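Side-chain contact in Low molecular weight phosphotyrosine phosphatase family protein (Streptococcus pyogenes, PDB 5GOT), which dephosphorylates phosphotyrosine in proteins, as a low molecular weight protein tyrosine phosphatase: residues 123-126 / 127-131. Numbering follows the deposited sequence.
Sequences EETY and QLVRK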
loop_
_atom_site.group_PDB
_atom_site.type_symbol
_atom_site.label_atom_id
_atom_site.label_comp_id
_atom_site.label_asym_id
_atom_site.label_seq_id
_atom_site.Cartn_x
_atom_site.Cartn_y
_atom_site.Cartn_z
ATOM N N GLU A 123 7.700 8.860 -10.966
ATOM C CA GLU A 123 8.024 7.796 -11.910
ATOM C C GLU A 123 8.849 6.701 -11.243
ATOM O O GLU A 123 8.536 5.513 -11.373
ATOM C CB GLU A 123 8.770 8.378 -13.109
ATOM C CG GLU A 123 9.409 7.336 -14.012
ATOM C CD GLU A 123 8.396 6.511 -14.771
ATOM O OE1 GLU A 123 7.218 6.909 -14.819
ATOM O OE2 GLU A 123 8.783 5.463 -15.328
ATOM N N GLU A 124 9.919 7.085 -10.539
ATOM C CA GLU A 124 10.686 6.125 -9.745
ATOM C C GLU A 124 9.783 5.385 -8.768
ATOM O O GLU A 124 9.885 4.161 -8.617
ATOM C CB GLU A 124 11.817 6.830 -8.988
ATOM C CG GLU A 124 12.632 5.885 -8.060
ATOM C CD GLU A 124 13.810 6.570 -7.345
ATOM O OE1 GLU A 124 13.636 7.675 -6.772
ATOM O OE2 GLU A 124 14.921 5.997 -7.353
ATOM N N THR A 125 8.892 6.123 -8.095
ATOM C CA THR A 125 7.955 5.513 -7.154
ATOM C C THR A 125 7.094 4.474 -7.850
ATOM O O THR A 125 6.915 3.353 -7.354
ATOM C CB THR A 125 7.060 6.587 -6.513
ATOM O OG1 THR A 125 7.870 7.604 -5.912
ATOM C CG2 THR A 125 6.150 5.970 -5.449
ATOM N N TYR A 126 6.542 4.836 -9.005
ATOM C CA TYR A 126 5.670 3.911 -9.712
ATOM C C TYR A 126 6.415 2.637 -10.077
ATOM O O TYR A 126 5.916 1.531 -9.844
ATOM C CB TYR A 126 5.087 4.573 -10.961
ATOM C CG TYR A 126 4.346 3.586 -11.825
ATOM C CD1 TYR A 126 3.077 3.160 -11.484
ATOM C CD2 TYR A 126 4.935 3.053 -12.967
ATOM C CE1 TYR A 126 2.407 2.231 -12.254
ATOM C CE2 TYR A 126 4.263 2.126 -13.745
ATOM C CZ TYR A 126 3.003 1.721 -13.378
ATOM O OH TYR A 126 2.329 0.807 -14.147
ATOM N N GLN A 127 7.616 2.770 -10.648
ATOM C CA GLN A 127 8.352 1.581 -11.077
ATOM C C GLN A 127 8.648 0.660 -9.898
ATOM O O GLN A 127 8.539 -0.565 -10.016
ATOM C CB GLN A 127 9.654 1.972 -11.783
ATOM C CG GLN A 127 9.486 2.829 -13.044
ATOM C CD GLN A 127 8.655 2.147 -14.129
ATOM O OE1 GLN A 127 8.539 0.917 -14.171
ATOM N NE2 GLN A 127 8.074 2.947 -15.015
ATOM N N LEU A 128 9.019 1.229 -8.747
ATOM C CA LEU A 128 9.324 0.393 -7.582
ATOM C C LEU A 128 8.068 -0.192 -6.952
ATOM O O LEU A 128 8.098 -1.316 -6.428
ATOM C CB LEU A 128 10.110 1.204 -6.557
ATOM C CG LEU A 128 11.469 1.581 -7.130
ATOM C CD1 LEU A 128 12.167 2.614 -6.272
ATOM C CD2 LEU A 128 12.317 0.325 -7.281
ATOM N N VAL A 129 6.966 0.559 -6.964
ATOM C CA VAL A 129 5.711 0.045 -6.424
ATOM C C VAL A 129 5.183 -1.067 -7.311
ATOM O O VAL A 129 4.673 -2.087 -6.835
ATOM C CB VAL A 129 4.698 1.194 -6.299
ATOM C CG1 VAL A 129 3.276 0.657 -6.170
ATOM C CG2 VAL A 129 5.062 2.056 -5.125
ATOM N N ARG A 130 5.307 -0.873 -8.621
ATOM C CA ARG A 130 4.833 -1.841 -9.599
ATOM C C ARG A 130 5.593 -3.162 -9.480
ATOM O O ARG A 130 4.986 -4.241 -9.530
ATOM C CB ARG A 130 4.969 -1.219 -10.996
ATOM C CG ARG A 130 4.795 -2.153 -12.187
ATOM C CD ARG A 130 3.345 -2.393 -12.416
ATOM N NE ARG A 130 3.111 -3.540 -13.311
ATOM C CZ ARG A 130 1.897 -3.965 -13.660
ATOM N NH1 ARG A 130 1.794 -5.012 -14.468
ATOM N NH2 ARG A 130 0.803 -3.326 -13.201
ATOM N N LYS A 131 6.918 -3.097 -9.294
ATOM C CA LYS A 131 7.705 -4.313 -9.101
ATOM C C LYS A 131 7.425 -4.951 -7.742
ATOM O O LYS A 131 7.324 -6.180 -7.638
ATOM C CB LYS A 131 9.197 -4.002 -9.254
ATOM C CG LYS A 131 9.594 -3.539 -10.660
ATOM C CD LYS A 131 11.117 -3.507 -10.880
ATOM C CE LYS A 131 11.806 -2.370 -10.120
ATOM N NZ LYS A 131 13.285 -2.330 -10.357
#
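Gln127 reaches back one turn to Glu123 and pairs with it twice, through the backbone and through the side chains, a compact example of how i to i+4 spacing is used along a helix. Its backbone N donates to Glu123 O at 3.0 Å, while NE2 lies 2.6 Å from Glu123 OE2 in a hydrogen bond of 158° at the hydrogen. Glu123 OE2 lies close to the amide plane of Gln127, yet NE2 comes to it from above the carboxylate plane, the two planes being turned 51° apart. Bends at chi2 in both residues fold the ends together, and Tyr58 holds the other oxygen, OE1. The same NE2 also sits in plane at the edge of the Tyr126 ring, 3.7 Å from CD2.

Leu128 lies alongside Glu124, its CD1 3.8 Å from the CG methylene, so the contact is aliphatic. Val129 follows likewise, CG2 against CG2 of Thr125 at 4.1 Å; the Thr125 hydroxyl is bonded to Asp121 O. Arg130 sets CB over one face of the Tyr126 ring, toward the rim, and carries CD to within 3.8 Å of the phenol OH.

Tyr126 stacks on Tyr58 and packs on Met17 and Val21 of helix 14-23. The successive i to i+4 pairs form a ladder along one amphipathic helix, 122-140, of the low molecular weight phosphatase fold.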